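Local coordinates for aminoglycoside phosphotransferase (Alicyclobacillus acidocaldarius subsp. acidocaldarius, PDB 4PDY), which probably transfers a phosphate group, as expected of an aminoglycoside phosphotransferase relative with a kinase-like fold, though its substrate is not established, at residues A[184-195]-A[325-336]. Numbering follows the deposited sequence.
Sequences LLLSMRDELHRD and LQQYAVQAEKRQ. With SCN (thiocyanate ion), chain C.
Leu325 fills the apolar centre, meeting Leu184 tip to tip, with Leu184 CD2 3.8 Å from Leu325 CG. From the turn between helices 180-187 and 189-203, the selenomethionine Met188 sends its CE to 3.9 Å from Leu325 CG. Its CG sits between backbone N and carbonyl carbon (chi1 65°), which brings SE beside Tyr328 in an oblique Met-aromatic contact, 5.3 Å from the ring centroid; the bend at chi3 then turns CE toward Leu325.

Toward Asp195, polar groups and water fill the interface. Glu191, extended, brings OE1 to 3.6 Å from Ala332 CB. One water joins that OE1 to Ala332 O, Arg335 NH1 and Gln336 NE2; a second donates to OE1 and Asp195 OD2 and accepts from the Tyr328 hydroxyl.

Asp195 is the buried hub. Arg335 NH1 makes a 2.8 Å salt bridge to Asp195 OD2, arriving from above the carboxylate plane. A thiocyanate, probably from the crystallisation liquor, accepts a weak bond from Arg335 NE and lies against Tyr328 CE1. In the modelled conformer Gln336 lies almost coplanar with that carboxylate (11°), its NE2 bonding the syn lone pair of Asp195 OD1 at 3.2 Å, nearly straight at 170°. Arg300 pairs with OD1 too, and Tyr328 OH sits over the Arg335 guanidinium, 3.1 Å above its plane. An alanine replacing Asp195 would probably leave Arg335 and Arg300 without their shared counter-charge and the Gln336 amide freer to turn.

With two arginines so close, Asp195 is likely to stay ionised in this water-bridged polar seam beside a leucine-rich end, well away from the histidine pocket.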
loop_
_atom_site.group_PDB
_atom_site.type_symbol
_atom_site.label_atom_id
_atom_site.label_comp_id
_atom_site.label_asym_id
_atom_site.label_seq_id
_atom_site.Cartn_x
_atom_site.Cartn_y
_atom_site.Cartn_z
ATOM N N LEU A 184 -1.686 -25.253 -13.950
ATOM C CA LEU A 184 -2.075 -24.891 -12.601
ATOM C C LEU A 184 -3.181 -23.815 -12.618
ATOM O O LEU A 184 -4.156 -23.922 -11.892
ATOM C CB LEU A 184 -0.853 -24.434 -11.803
ATOM C CG LEU A 184 -1.128 -23.920 -10.394
ATOM C CD1 LEU A 184 -1.799 -24.969 -9.516
ATOM C CD2 LEU A 184 0.168 -23.459 -9.756
ATOM N N LEU A 185 -3.008 -22.778 -13.419
ATOM C CA LEU A 185 -4.050 -21.749 -13.541
ATOM C C LEU A 185 -5.391 -22.380 -13.983
ATOM O O LEU A 185 -6.439 -22.106 -13.391
ATOM C CB LEU A 185 -3.606 -20.656 -14.524
ATOM C CG LEU A 185 -4.614 -19.510 -14.683
ATOM C CD1 LEU A 185 -4.703 -18.672 -13.413
ATOM C CD2 LEU A 185 -4.222 -18.654 -15.872
ATOM N N LEU A 186 -5.346 -23.257 -14.976
ATOM C CA LEU A 186 -6.586 -23.911 -15.443
ATOM C C LEU A 186 -7.246 -24.753 -14.355
ATOM O O LEU A 186 -8.488 -24.801 -14.270
ATOM C CB LEU A 186 -6.324 -24.735 -16.706
ATOM C CG LEU A 186 -6.031 -23.880 -17.946
ATOM C CD1 LEU A 186 -5.327 -24.697 -19.007
ATOM C CD2 LEU A 186 -7.307 -23.249 -18.494
ATOM N N SER A 187 -6.427 -25.374 -13.513
ATOM C CA SER A 187 -6.940 -26.221 -12.444
ATOM C C SER A 187 -7.742 -25.459 -11.399
ATOM O O SER A 187 -8.511 -26.073 -10.665
ATOM C CB SER A 187 -5.816 -26.980 -11.732
ATOM O OG SER A 187 -5.082 -26.144 -10.836
HETATM N N MSE A 188 -7.554 -24.145 -11.302
HETATM C CA MSE A 188 -8.265 -23.356 -10.288
HETATM C C MSE A 188 -9.320 -22.429 -10.868
HETATM O O MSE A 188 -9.818 -21.563 -10.149
HETATM C CB MSE A 188 -7.285 -22.630 -9.365
HETATM C CG MSE A 188 -6.491 -21.611 -10.135
HETATM SE SE MSE A 188 -5.311 -20.570 -8.940
HETATM C CE MSE A 188 -4.006 -21.925 -9.071
ATOM N N ARG A 189 -9.713 -22.622 -12.128
ATOM C CA ARG A 189 -10.661 -21.705 -12.761
ATOM C C ARG A 189 -11.967 -21.570 -11.997
ATOM O O ARG A 189 -12.497 -20.478 -11.874
ATOM C CB ARG A 189 -11.010 -22.174 -14.166
ATOM C CG ARG A 189 -9.950 -21.881 -15.202
ATOM C CD ARG A 189 -10.337 -22.542 -16.522
ATOM N NE ARG A 189 -9.982 -23.962 -16.507
ATOM C CZ ARG A 189 -10.268 -24.830 -17.473
ATOM N NH1 ARG A 189 -10.965 -24.454 -18.553
ATOM N NH2 ARG A 189 -9.863 -26.093 -17.340
ATOM N N ASP A 190 -12.505 -22.677 -11.503
ATOM C CA ASP A 190 -13.819 -22.616 -10.883
ATOM C C ASP A 190 -13.755 -21.831 -9.570
ATOM O O ASP A 190 -14.646 -21.000 -9.315
ATOM C CB ASP A 190 -14.432 -24.010 -10.724
ATOM C CG ASP A 190 -14.852 -24.627 -12.073
ATOM O OD1 ASP A 190 -15.755 -24.073 -12.764
ATOM O OD2 ASP A 190 -14.281 -25.675 -12.442
ATOM N N GLU A 191 -12.679 -22.000 -8.783
ATOM C CA GLU A 191 -12.540 -21.209 -7.555
ATOM C C GLU A 191 -12.296 -19.735 -7.860
ATOM O O GLU A 191 -12.800 -18.851 -7.174
ATOM C CB GLU A 191 -11.424 -21.728 -6.640
ATOM C CG GLU A 191 -11.150 -20.817 -5.428
ATOM C CD GLU A 191 -9.988 -21.269 -4.543
ATOM O OE1 GLU A 191 -8.889 -20.604 -4.567
ATOM O OE2 GLU A 191 -10.185 -22.287 -3.829
ATOM N N LEU A 192 -11.451 -19.466 -8.841
ATOM C CA LEU A 192 -11.170 -18.085 -9.201
ATOM C C LEU A 192 -12.449 -17.380 -9.669
ATOM O O LEU A 192 -12.721 -16.251 -9.286
ATOM C CB LEU A 192 -10.104 -18.047 -10.298
ATOM C CG LEU A 192 -8.689 -18.492 -9.921
ATOM C CD1 LEU A 192 -7.858 -18.490 -11.194
ATOM C CD2 LEU A 192 -8.086 -17.556 -8.900
ATOM N N HIS A 193 -13.221 -18.075 -10.498
ATOM C CA HIS A 193 -14.498 -17.546 -11.003
ATOM C C HIS A 193 -15.458 -17.251 -9.841
ATOM O O HIS A 193 -16.046 -16.163 -9.766
ATOM C CB HIS A 193 -15.101 -18.535 -12.010
ATOM C CG HIS A 193 -16.380 -18.083 -12.651
ATOM N ND1 HIS A 193 -17.165 -18.931 -13.394
ATOM C CD2 HIS A 193 -16.999 -16.880 -12.674
ATOM C CE1 HIS A 193 -18.219 -18.274 -13.846
ATOM N NE2 HIS A 193 -18.145 -17.027 -13.420
ATOM N N ARG A 194 -15.574 -18.194 -8.919
ATOM C CA ARG A 194 -16.463 -18.029 -7.766
ATOM C C ARG A 194 -16.063 -16.812 -6.941
ATOM O O ARG A 194 -16.888 -15.981 -6.578
ATOM C CB ARG A 194 -16.463 -19.275 -6.877
ATOM C CG ARG A 194 -17.585 -19.261 -5.855
ATOM C CD ARG A 194 -17.502 -20.328 -4.765
ATOM N NE ARG A 194 -16.812 -21.554 -5.167
ATOM C CZ ARG A 194 -15.655 -22.007 -4.670
ATOM N NH1 ARG A 194 -15.004 -21.369 -3.711
ATOM N NH2 ARG A 194 -15.152 -23.140 -5.137
ATOM N N ASP A 195 -14.768 -16.697 -6.652
ATOM C CA ASP A 195 -14.304 -15.582 -5.848
ATOM C C ASP A 195 -14.503 -14.226 -6.537
ATOM O O ASP A 195 -14.915 -13.255 -5.905
ATOM C CB ASP A 195 -12.815 -15.744 -5.523
ATOM C CG ASP A 195 -12.527 -16.728 -4.395
ATOM O OD1 ASP A 195 -13.449 -17.129 -3.660
ATOM O OD2 ASP A 195 -11.327 -17.079 -4.239
ATOM N N LEU A 325 2.119 -18.470 -8.050
ATOM C CA LEU A 325 0.842 -19.155 -8.238
ATOM C C LEU A 325 0.802 -20.469 -7.438
ATOM O O LEU A 325 -0.236 -20.840 -6.874
ATOM C CB LEU A 325 0.580 -19.405 -9.713
ATOM C CG LEU A 325 -0.852 -19.845 -10.014
ATOM C CD1 LEU A 325 -1.828 -18.722 -9.737
ATOM C CD2 LEU A 325 -0.951 -20.277 -11.458
ATOM N N GLN A 326 1.957 -21.144 -7.335
ATOM C CA GLN A 326 2.054 -22.352 -6.521
ATOM C C GLN A 326 1.763 -22.042 -5.051
ATOM O O GLN A 326 1.013 -22.774 -4.385
ATOM C CB GLN A 326 3.430 -23.016 -6.633
ATOM C CG GLN A 326 3.654 -23.733 -7.954
ATOM C CD GLN A 326 5.092 -24.139 -8.199
ATOM O OE1 GLN A 326 6.025 -23.541 -7.659
ATOM N NE2 GLN A 326 5.275 -25.164 -8.986
ATOM N N GLN A 327 2.345 -20.960 -4.543
ATOM C CA GLN A 327 2.085 -20.570 -3.169
ATOM C C GLN A 327 0.622 -20.201 -2.953
ATOM O O GLN A 327 0.059 -20.527 -1.912
ATOM C CB GLN A 327 2.980 -19.409 -2.721
ATOM C CG GLN A 327 2.602 -18.865 -1.341
ATOM C CD GLN A 327 3.718 -18.128 -0.633
ATOM O OE1 GLN A 327 4.874 -18.565 -0.640
ATOM N NE2 GLN A 327 3.373 -17.012 0.019
ATOM N N TYR A 328 0.004 -19.535 -3.929
ATOM C CA TYR A 328 -1.415 -19.210 -3.804
ATOM C C TYR A 328 -2.239 -20.502 -3.712
ATOM O O TYR A 328 -3.147 -20.619 -2.894
ATOM C CB TYR A 328 -1.876 -18.386 -4.999
ATOM C CG TYR A 328 -3.312 -17.888 -4.870
ATOM C CD1 TYR A 328 -3.590 -16.691 -4.224
ATOM C CD2 TYR A 328 -4.370 -18.625 -5.358
ATOM C CE1 TYR A 328 -4.884 -16.236 -4.085
ATOM C CE2 TYR A 328 -5.662 -18.160 -5.238
ATOM C CZ TYR A 328 -5.907 -16.968 -4.598
ATOM O OH TYR A 328 -7.189 -16.484 -4.462
ATOM N N ALA A 329 -1.914 -21.480 -4.544
ATOM C CA ALA A 329 -2.621 -22.753 -4.539
ATOM C C ALA A 329 -2.469 -23.469 -3.194
ATOM O O ALA A 329 -3.428 -24.011 -2.652
ATOM C CB ALA A 329 -2.129 -23.634 -5.666
ATOM N N VAL A 330 -1.248 -23.469 -2.664
ATOM C CA VAL A 330 -0.973 -24.076 -1.350
ATOM C C VAL A 330 -1.851 -23.474 -0.256
ATOM O O VAL A 330 -2.385 -24.190 0.596
ATOM C CB VAL A 330 0.519 -23.949 -0.965
ATOM C CG1 VAL A 330 0.747 -24.253 0.506
ATOM C CG2 VAL A 330 1.349 -24.875 -1.838
ATOM N N GLN A 331 -2.005 -22.163 -0.299
ATOM C CA GLN A 331 -2.763 -21.429 0.716
ATOM C C GLN A 331 -4.252 -21.271 0.442
ATOM O O GLN A 331 -4.971 -20.688 1.262
ATOM C CB GLN A 331 -2.149 -20.048 0.880
ATOM C CG GLN A 331 -0.699 -20.140 1.296
ATOM C CD GLN A 331 -0.132 -18.834 1.761
ATOM O OE1 GLN A 331 -0.651 -17.738 1.480
ATOM N NE2 GLN A 331 0.946 -18.936 2.500
ATOM N N ALA A 332 -4.710 -21.779 -0.692
ATOM C CA ALA A 332 -6.057 -21.451 -1.150
ATOM C C ALA A 332 -7.135 -21.871 -0.151
ATOM O O ALA A 332 -8.079 -21.114 0.089
ATOM C CB ALA A 332 -6.319 -22.051 -2.520
ATOM N N GLU A 333 -7.018 -23.062 0.430
ATOM C CA GLU A 333 -8.043 -23.499 1.376
ATOM C C GLU A 333 -8.010 -22.697 2.667
ATOM O O GLU A 333 -9.054 -22.363 3.213
ATOM C CB GLU A 333 -7.961 -24.994 1.689
ATOM C CG GLU A 333 -8.966 -25.403 2.757
ATOM C CD GLU A 333 -10.368 -24.899 2.427
ATOM O OE1 GLU A 333 -10.743 -25.016 1.258
ATOM O OE2 GLU A 333 -11.089 -24.349 3.293
ATOM N N LYS A 334 -6.812 -22.375 3.151
ATOM C CA LYS A 334 -6.694 -21.508 4.329
ATOM C C LYS A 334 -7.288 -20.121 4.083
ATOM O O LYS A 334 -7.942 -19.551 4.955
ATOM C CB LYS A 334 -5.232 -21.380 4.789
ATOM C CG LYS A 334 -4.738 -22.563 5.585
ATOM C CD LYS A 334 -5.387 -22.649 6.957
ATOM C CE LYS A 334 -4.784 -21.658 7.930
ATOM N NZ LYS A 334 -5.281 -21.914 9.304
ATOM N N ARG A 335 -7.066 -19.593 2.885
ATOM C CA ARG A 335 -7.647 -18.307 2.490
ATOM C C ARG A 335 -9.186 -18.380 2.479
ATOM O O ARG A 335 -9.866 -17.497 3.016
ATOM C CB ARG A 335 -7.104 -17.891 1.118
ATOM C CG ARG A 335 -7.752 -16.646 0.535
ATOM C CD ARG A 335 -7.102 -16.243 -0.780
ATOM N NE ARG A 335 -7.756 -15.107 -1.407
ATOM C CZ ARG A 335 -8.900 -15.183 -2.106
ATOM N NH1 ARG A 335 -9.500 -16.353 -2.290
ATOM N NH2 ARG A 335 -9.422 -14.085 -2.633
ATOM N N GLN A 336 -9.721 -19.439 1.869
ATOM C CA GLN A 336 -11.174 -19.669 1.856
ATOM C C GLN A 336 -11.723 -19.735 3.276
ATOM O O GLN A 336 -12.733 -19.112 3.584
ATOM C CB GLN A 336 -11.514 -20.971 1.122
ATOM C CG GLN A 336 -11.326 -20.910 -0.384
ATOM C CD GLN A 336 -12.205 -19.873 -1.047
ATOM O OE1 GLN A 336 -13.415 -19.835 -0.817
ATOM N NE2 GLN A 336 -11.618 -19.050 -1.884
HETATM S S SCN C . -5.501 -12.615 -3.810
HETATM C C SCN C . -5.699 -12.568 -2.400
HETATM N N SCN C . -5.849 -12.531 -1.319
HETATM O O HOH W 1 -8.774 -19.208 -1.998
HETATM O O HOH W 2 -9.075 -17.861 -5.551
HETATM O O HOH W 3 -15.204 -18.929 -3.030
#